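Local coordinates for myosin-I heavy chain (Dictyostelium discoideum, PDB 5EJY), which is an actin-based motor with ATPase activity, a class VII myosin involved in the early steps of phagocytosis and adhesion, represented here by a MyTH4-FERM unit of its tail, at residues A[1-9]-A[171-179]; A[411-421]-A[476-487]. One frame throughout, in Å; residues are numbered along the deposited sequence. Where two conformers were deposited one is given.

Contact 1 of 2, residues A[1-9]-A[171-179]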
# COMPACT_ATOMS: atom_id res chain seq x y z
N GLU A 1 8.07 -15.27 -18.08
CA GLU A 1 7.09 -14.18 -18.04
C GLU A 1 5.71 -14.69 -17.63
O GLU A 1 5.53 -15.87 -17.32
CB GLU A 1 7.05 -13.44 -19.38
CG GLU A 1 7.16 -14.35 -20.60
CD GLU A 1 7.21 -13.56 -21.90
N LEU A 2 4.72 -13.79 -17.63
CA LEU A 2 3.38 -14.15 -17.17
C LEU A 2 2.65 -15.07 -18.15
O LEU A 2 2.79 -14.93 -19.35
CB LEU A 2 2.55 -12.90 -16.92
CG LEU A 2 3.06 -11.95 -15.83
CD1 LEU A 2 2.08 -10.79 -15.63
CD2 LEU A 2 3.26 -12.72 -14.53
N PRO A 3 1.86 -16.01 -17.62
CA PRO A 3 1.04 -16.92 -18.43
C PRO A 3 0.01 -16.16 -19.27
O PRO A 3 -0.62 -15.22 -18.79
CB PRO A 3 0.32 -17.77 -17.38
CG PRO A 3 0.37 -16.98 -16.12
CD PRO A 3 1.68 -16.24 -16.18
N GLN A 4 -0.14 -16.56 -20.53
CA GLN A 4 -1.11 -15.95 -21.41
C GLN A 4 -2.52 -16.14 -20.85
O GLN A 4 -2.81 -17.15 -20.20
CB GLN A 4 -1.02 -16.55 -22.82
CG GLN A 4 0.30 -16.27 -23.51
CD GLN A 4 0.49 -14.81 -23.83
OE1 GLN A 4 -0.45 -14.13 -24.25
NE2 GLN A 4 1.70 -14.30 -23.62
N ILE A 5 -3.38 -15.17 -21.10
CA ILE A 5 -4.79 -15.31 -20.76
C ILE A 5 -5.41 -16.19 -21.84
O ILE A 5 -6.35 -16.95 -21.58
CB ILE A 5 -5.49 -13.94 -20.73
CG1 ILE A 5 -4.87 -13.04 -19.65
CG2 ILE A 5 -6.98 -14.10 -20.46
CD1 ILE A 5 -4.98 -11.56 -19.96
N LEU A 6 -4.86 -16.07 -23.04
CA LEU A 6 -5.34 -16.81 -24.20
C LEU A 6 -4.17 -17.07 -25.14
O LEU A 6 -3.40 -16.16 -25.46
CB LEU A 6 -6.39 -15.98 -24.94
CG LEU A 6 -7.25 -16.75 -25.94
CD1 LEU A 6 -8.03 -17.81 -25.19
CD2 LEU A 6 -8.18 -15.82 -26.66
N ASN A 7 -4.04 -18.31 -25.60
CA ASN A 7 -3.03 -18.64 -26.62
C ASN A 7 -3.35 -18.04 -27.99
O ASN A 7 -4.52 -17.87 -28.33
CB ASN A 7 -2.87 -20.15 -26.75
CG ASN A 7 -2.40 -20.80 -25.47
OD1 ASN A 7 -1.54 -20.26 -24.77
ND2 ASN A 7 -2.96 -21.96 -25.16
N ASP A 8 -2.32 -17.73 -28.78
CA ASP A 8 -2.55 -17.20 -30.12
C ASP A 8 -3.49 -18.11 -30.91
O ASP A 8 -4.28 -17.64 -31.72
CB ASP A 8 -1.22 -17.03 -30.88
CG ASP A 8 -0.45 -15.77 -30.47
OD1 ASP A 8 -1.06 -14.82 -29.93
OD2 ASP A 8 0.77 -15.72 -30.72
N GLU A 9 -3.40 -19.41 -30.65
CA GLU A 9 -4.13 -20.39 -31.45
C GLU A 9 -5.61 -20.44 -31.09
O GLU A 9 -6.42 -21.02 -31.83
CB GLU A 9 -3.52 -21.78 -31.25
CG GLU A 9 -3.57 -22.26 -29.81
CD GLU A 9 -3.15 -23.70 -29.67
OE1 GLU A 9 -2.81 -24.33 -30.69
OE2 GLU A 9 -3.18 -24.21 -28.53
N TYR A 171 -3.50 -5.65 -21.97
CA TYR A 171 -3.34 -7.09 -21.88
C TYR A 171 -2.41 -7.45 -20.73
O TYR A 171 -2.68 -8.37 -19.95
CB TYR A 171 -2.78 -7.66 -23.19
CG TYR A 171 -2.80 -9.17 -23.23
CD1 TYR A 171 -3.96 -9.86 -23.53
CD2 TYR A 171 -1.65 -9.91 -22.97
CE1 TYR A 171 -3.99 -11.24 -23.57
CE2 TYR A 171 -1.66 -11.29 -23.01
CZ TYR A 171 -2.84 -11.95 -23.31
OH TYR A 171 -2.88 -13.33 -23.35
N PHE A 172 -1.30 -6.74 -20.64
CA PHE A 172 -0.32 -7.01 -19.59
C PHE A 172 -0.91 -6.74 -18.19
O PHE A 172 -0.72 -7.54 -17.27
CB PHE A 172 0.94 -6.16 -19.81
CG PHE A 172 2.04 -6.46 -18.82
CD1 PHE A 172 2.63 -7.72 -18.77
CD2 PHE A 172 2.49 -5.48 -17.95
CE1 PHE A 172 3.64 -7.99 -17.85
CE2 PHE A 172 3.51 -5.75 -17.03
CZ PHE A 172 4.08 -7.01 -16.98
N ILE A 173 -1.65 -5.66 -18.02
CA ILE A 173 -2.19 -5.40 -16.66
C ILE A 173 -3.24 -6.47 -16.28
O ILE A 173 -3.39 -6.84 -15.11
CB ILE A 173 -2.69 -3.94 -16.46
CG1 ILE A 173 -2.66 -3.54 -14.96
CG2 ILE A 173 -4.08 -3.72 -17.04
CD1 ILE A 173 -1.26 -3.44 -14.40
N LEU A 174 -3.95 -7.03 -17.26
CA LEU A 174 -4.87 -8.12 -16.93
C LEU A 174 -4.08 -9.32 -16.43
O LEU A 174 -4.51 -9.98 -15.49
CB LEU A 174 -5.73 -8.55 -18.13
CG LEU A 174 -6.88 -7.68 -18.63
CD1 LEU A 174 -7.57 -8.41 -19.79
CD2 LEU A 174 -7.88 -7.37 -17.53
N GLN A 175 -2.94 -9.61 -17.06
CA GLN A 175 -2.07 -10.70 -16.60
C GLN A 175 -1.54 -10.43 -15.18
O GLN A 175 -1.50 -11.32 -14.34
CB GLN A 175 -0.89 -10.87 -17.53
CG GLN A 175 -1.21 -11.40 -18.92
CD GLN A 175 -0.00 -11.32 -19.81
OE1 GLN A 175 0.41 -10.24 -20.23
NE2 GLN A 175 0.61 -12.47 -20.08
N ARG A 176 -1.09 -9.21 -14.93
CA ARG A 176 -0.58 -8.83 -13.61
C ARG A 176 -1.64 -9.02 -12.51
O ARG A 176 -1.34 -9.48 -11.39
CB ARG A 176 -0.11 -7.37 -13.65
CG ARG A 176 1.12 -7.12 -14.56
CD ARG A 176 2.44 -7.29 -13.80
NE ARG A 176 2.50 -6.37 -12.67
CZ ARG A 176 2.97 -6.66 -11.46
NH1 ARG A 176 3.48 -7.86 -11.20
NH2 ARG A 176 2.94 -5.74 -10.51
N PHE A 177 -2.88 -8.65 -12.80
CA PHE A 177 -3.94 -8.81 -11.79
C PHE A 177 -4.35 -10.28 -11.64
O PHE A 177 -4.79 -10.69 -10.58
CB PHE A 177 -5.15 -7.91 -12.09
CG PHE A 177 -5.02 -6.51 -11.56
CD1 PHE A 177 -4.94 -6.29 -10.20
CD2 PHE A 177 -4.96 -5.42 -12.43
CE1 PHE A 177 -4.80 -5.00 -9.69
CE2 PHE A 177 -4.82 -4.14 -11.92
CZ PHE A 177 -4.76 -3.93 -10.54
N THR A 178 -4.19 -11.06 -12.70
CA THR A 178 -4.44 -12.50 -12.57
C THR A 178 -3.41 -13.08 -11.60
O THR A 178 -3.72 -13.96 -10.80
CB THR A 178 -4.36 -13.22 -13.93
OG1 THR A 178 -5.28 -12.61 -14.84
CG2 THR A 178 -4.69 -14.70 -13.78
N LEU A 179 -2.19 -12.57 -11.68
CA LEU A 179 -1.14 -13.00 -10.78
C LEU A 179 -1.36 -12.48 -9.36
O LEU A 179 -1.25 -13.23 -8.39
CB LEU A 179 0.22 -12.54 -11.30
CG LEU A 179 1.39 -12.79 -10.35
CD1 LEU A 179 1.67 -14.28 -10.25
CD2 LEU A 179 2.63 -12.04 -10.82

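Contact 2 of 2, residues A[411-421]-A[476-487]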
# COMPACT_ATOMS: atom_id res chain seq x y z
N LEU A 411 6.68 -3.94 17.64
CA LEU A 411 6.02 -3.20 18.70
C LEU A 411 4.59 -2.82 18.34
O LEU A 411 4.31 -2.41 17.21
CB LEU A 411 6.80 -1.92 19.02
CG LEU A 411 8.26 -2.12 19.42
CD1 LEU A 411 8.89 -0.79 19.79
CD2 LEU A 411 8.36 -3.13 20.58
N VAL A 412 3.68 -2.97 19.30
CA VAL A 412 2.28 -2.61 19.12
C VAL A 412 1.75 -1.94 20.39
O VAL A 412 1.82 -2.52 21.47
CB VAL A 412 1.41 -3.85 18.82
CG1 VAL A 412 -0.04 -3.44 18.57
CG2 VAL A 412 1.96 -4.63 17.62
N VAL A 413 1.23 -0.73 20.25
CA VAL A 413 0.65 -0.01 21.39
C VAL A 413 -0.78 -0.50 21.64
O VAL A 413 -1.61 -0.50 20.72
CB VAL A 413 0.63 1.51 21.15
CG1 VAL A 413 -0.05 2.25 22.31
CG2 VAL A 413 2.04 2.04 20.94
N CYS A 414 -1.06 -0.93 22.87
CA CYS A 414 -2.36 -1.50 23.19
C CYS A 414 -2.96 -0.95 24.47
O CYS A 414 -2.30 -0.29 25.28
CB CYS A 414 -2.27 -3.02 23.33
SG CYS A 414 -1.64 -3.90 21.91
N GLU A 415 -4.23 -1.25 24.66
CA GLU A 415 -4.87 -1.05 25.95
C GLU A 415 -5.90 -2.15 26.17
O GLU A 415 -6.29 -2.85 25.24
CB GLU A 415 -5.51 0.34 26.02
CG GLU A 415 -6.62 0.57 25.02
CD GLU A 415 -7.00 2.04 24.93
OE1 GLU A 415 -6.08 2.89 24.91
OE2 GLU A 415 -8.21 2.35 24.89
N HIS A 416 -6.31 -2.34 27.42
CA HIS A 416 -7.32 -3.34 27.71
C HIS A 416 -8.33 -2.76 28.70
O HIS A 416 -8.08 -1.72 29.33
CB HIS A 416 -6.70 -4.63 28.24
CG HIS A 416 -6.31 -4.57 29.69
ND1 HIS A 416 -7.21 -4.82 30.71
CD2 HIS A 416 -5.13 -4.28 30.29
CE1 HIS A 416 -6.60 -4.69 31.87
NE2 HIS A 416 -5.34 -4.36 31.65
N GLN A 417 -9.46 -3.43 28.81
CA GLN A 417 -10.55 -2.95 29.67
C GLN A 417 -10.99 -4.04 30.63
O GLN A 417 -12.15 -4.07 31.04
CB GLN A 417 -11.74 -2.54 28.81
CG GLN A 417 -11.41 -1.51 27.76
CD GLN A 417 -12.63 -1.01 27.02
OE1 GLN A 417 -13.61 -1.75 26.84
NE2 GLN A 417 -12.59 0.24 26.59
N SER A 418 -10.09 -4.96 30.99
CA SER A 418 -10.50 -6.10 31.80
C SER A 418 -10.45 -5.76 33.27
O SER A 418 -9.59 -5.00 33.70
CB SER A 418 -9.64 -7.33 31.55
OG SER A 418 -9.88 -8.30 32.56
N GLU A 419 -11.37 -6.34 34.03
CA GLU A 419 -11.41 -6.11 35.47
C GLU A 419 -10.83 -7.30 36.23
O GLU A 419 -10.85 -7.33 37.47
CB GLU A 419 -12.85 -5.84 35.92
N SER A 420 -10.32 -8.28 35.50
CA SER A 420 -9.80 -9.49 36.12
C SER A 420 -8.46 -9.91 35.52
O SER A 420 -8.06 -11.08 35.62
CB SER A 420 -10.80 -10.64 36.01
OG SER A 420 -10.94 -11.07 34.67
N LEU A 421 -7.77 -8.96 34.90
CA LEU A 421 -6.39 -9.15 34.50
C LEU A 421 -5.50 -8.17 35.24
O LEU A 421 -5.90 -7.04 35.49
CB LEU A 421 -6.24 -8.95 32.99
CG LEU A 421 -6.97 -9.98 32.14
CD1 LEU A 421 -6.83 -9.65 30.65
CD2 LEU A 421 -6.43 -11.37 32.43
N THR A 476 -8.72 -14.86 28.38
CA THR A 476 -8.49 -14.06 27.18
C THR A 476 -8.08 -12.64 27.52
O THR A 476 -8.67 -12.01 28.40
CB THR A 476 -9.76 -14.03 26.32
OG1 THR A 476 -10.00 -15.34 25.80
CG2 THR A 476 -9.61 -13.05 25.16
N LEU A 477 -7.05 -12.15 26.85
CA LEU A 477 -6.70 -10.74 26.94
C LEU A 477 -7.21 -10.11 25.65
O LEU A 477 -6.76 -10.47 24.57
CB LEU A 477 -5.18 -10.56 27.03
CG LEU A 477 -4.64 -9.14 26.74
CD1 LEU A 477 -5.23 -8.09 27.66
CD2 LEU A 477 -3.12 -9.11 26.82
N GLN A 478 -8.20 -9.22 25.76
CA GLN A 478 -8.70 -8.55 24.58
C GLN A 478 -7.92 -7.27 24.44
O GLN A 478 -8.20 -6.26 25.11
CB GLN A 478 -10.21 -8.27 24.65
CG GLN A 478 -10.73 -7.59 23.37
CD GLN A 478 -12.22 -7.38 23.38
OE1 GLN A 478 -12.86 -7.42 24.42
NE2 GLN A 478 -12.79 -7.15 22.19
N ALA A 479 -6.89 -7.33 23.60
CA ALA A 479 -5.98 -6.21 23.40
C ALA A 479 -6.52 -5.26 22.34
O ALA A 479 -6.56 -5.59 21.16
CB ALA A 479 -4.59 -6.71 22.98
N PHE A 480 -6.94 -4.07 22.78
CA PHE A 480 -7.38 -3.03 21.87
C PHE A 480 -6.18 -2.30 21.30
O PHE A 480 -5.23 -1.98 22.01
CB PHE A 480 -8.30 -2.04 22.57
CG PHE A 480 -9.61 -2.65 22.98
CD1 PHE A 480 -10.64 -2.80 22.07
CD2 PHE A 480 -9.78 -3.14 24.26
CE1 PHE A 480 -11.84 -3.38 22.43
CE2 PHE A 480 -10.99 -3.73 24.64
CZ PHE A 480 -12.01 -3.85 23.72
N THR A 481 -6.23 -2.02 20.00
CA THR A 481 -5.11 -1.37 19.35
C THR A 481 -5.61 -0.70 18.08
O THR A 481 -6.58 -1.16 17.48
CB THR A 481 -3.99 -2.39 19.02
OG1 THR A 481 -2.84 -1.69 18.52
CG2 THR A 481 -4.46 -3.42 17.99
N GLY A 482 -4.98 0.40 17.70
CA GLY A 482 -5.40 1.11 16.51
C GLY A 482 -5.11 0.36 15.22
O GLY A 482 -5.81 0.53 14.23
N ASP A 483 -4.05 -0.45 15.22
CA ASP A 483 -3.64 -1.15 14.00
C ASP A 483 -3.84 -2.65 14.16
O ASP A 483 -2.87 -3.40 14.25
CB ASP A 483 -2.18 -0.85 13.69
CG ASP A 483 -1.78 -1.22 12.24
OD1 ASP A 483 -2.47 -2.00 11.56
OD2 ASP A 483 -0.75 -0.74 11.79
N VAL A 484 -5.09 -3.08 14.17
CA VAL A 484 -5.43 -4.49 14.39
C VAL A 484 -4.76 -5.40 13.36
O VAL A 484 -4.24 -6.47 13.71
CB VAL A 484 -6.95 -4.72 14.37
CG1 VAL A 484 -7.29 -6.21 14.51
CG2 VAL A 484 -7.60 -3.92 15.50
N GLN A 485 -4.74 -4.99 12.10
CA GLN A 485 -4.15 -5.84 11.07
C GLN A 485 -2.68 -6.13 11.34
O GLN A 485 -2.20 -7.23 11.09
CB GLN A 485 -4.35 -5.24 9.67
CG GLN A 485 -3.80 -6.10 8.55
CD GLN A 485 -4.05 -5.50 7.18
OE1 GLN A 485 -5.16 -5.55 6.67
NE2 GLN A 485 -3.02 -4.90 6.59
N LYS A 486 -1.94 -5.14 11.84
CA LYS A 486 -0.54 -5.33 12.19
C LYS A 486 -0.40 -6.41 13.25
O LYS A 486 0.42 -7.32 13.12
CB LYS A 486 0.09 -4.02 12.69
CG LYS A 486 1.58 -4.14 12.99
CD LYS A 486 2.17 -2.84 13.54
CE LYS A 486 3.68 -3.00 13.84
NZ LYS A 486 4.34 -1.79 14.43
N LEU A 487 -1.20 -6.31 14.31
CA LEU A 487 -1.12 -7.28 15.40
C LEU A 487 -1.47 -8.69 14.92
O LEU A 487 -0.73 -9.64 15.19
CB LEU A 487 -2.02 -6.85 16.56
CG LEU A 487 -1.96 -7.75 17.80
CD1 LEU A 487 -0.51 -7.98 18.22
CD2 LEU A 487 -2.75 -7.12 18.93
O HOH W 1 -3.19 1.79 19.33
O HOH W 2 -9.80 -5.92 27.22

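Contact 1 of 2, residues A[1-9]-A[171-179]
Polar contacts between the N-terminal segment 1-9 and helix 161-180 gather on the phenol of Tyr-171, one hydroxyl fixing an irregular chain. Its OH donates to Gln-4 OE1 over 2.7 Å, meeting that oxygen from above the carbonyl plane, and accepts from Ile-5 N at 2.9 Å; a third bond, from Leu-6 N, is weak. The bend of Gln-4 at chi2 (-67°) swings its amide back toward the hydroxyl, with amide and ring planes only 15° apart. One helical turn on, Gln-175 NE2 gives an almost straight bond (176°) to Pro-3 O, 3.3 Å away. Pro-3 O lies in the amide plane of Gln-175, whereas NE2 sits above the carbonyl plane of Pro-3.

Among the apolar contacts, Ile-5 CD1 makes a CH-pi contact over one face of the Tyr-171 ring, 4.1 Å from its centroid, and also touches Leu-174 CB. Leu-2 lays CD1 against Gln-175 CB at 3.5 Å and near Phe-172 CE1, while its CD2 meets Leu-179 CD2.

Lys-151 of helix 143-155 also bonds Gln-4 OE1 and Leu-6 O. By satisfying Pro-3 O and Ile-5 N and gripping the Gln-4 amide, side chains of helix 161-180 probably set the course of a segment without regular secondary structure.

Contact 2 of 2, residues A[411-421]-A[476-487]
Glu-415 and Phe-480 form a single antiparallel bridge, a hydrogen-bonded pair, between strands 410-415 and 476-480. The axes of 411-415 and 476-480 make 118° between their N-to-C directions, far from the 180° of a straight antiparallel pair. The bridge illustrates how the two sheets of the PH-like third (F3) lobe of a FERM domain can be joined at one point: Glu-415 N to Phe-480 O spans 2.9 Å, and Phe-480 N to Glu-415 O 2.8 Å.

The close-packed part lies beside this bridge. Thr-481 OG1, anti to its own nitrogen (chi1 -173°), gives its proton to Val-413 O at 2.8 Å and lies 3.3 Å from Val-412 CG1; Val-413 O also accepts from a water that takes Gly-482 N. In one of its two conformers Lys-486 is extended, and NZ reaches Leu-411 O. Deeper in, Cys-414 SG rests on Ala-479 CB and Leu-477 CD1 touches His-416 CB; Leu-421 CD1 joins Leu-477 at the margin.

Toward solvent the fit is looser. Gln-417 CG approaches the Phe-480 ring obliquely, 3.9 Å from CE2, and a second water spans Gln-417 N and Gln-478 O. Replacing Phe-480 with an alanine would probably leave the Gln-417 side chain without the ring it leans on, and freer to turn.

With one beta bridge pairing the strands, the Thr-481 hydroxyl and two waters take up backbone groups on either side of it.

In the fold
The two contacts lie in series along the chain and on opposite sides of its centre, 43 Å apart between centres and about 16 Å between nearest atoms, without touching. Contact 1 packs the start of the chain on a helix of the MyTH4 domain, while contact 2 belongs to the FERM part. Helix 161-180 also looks toward the FERM side: Arg-176 makes salt bridges with Asp-218 and Glu-225. In contact 2, Asp-483 caps helix 484-499 and bonds Asp-257 N, linking its neighbourhood to the RA-like, ubiquitin-clan first lobe. A polyethylene glycol molecule, probably from the crystallisation liquor, lies about 3 Å from the Phe-480 side chain.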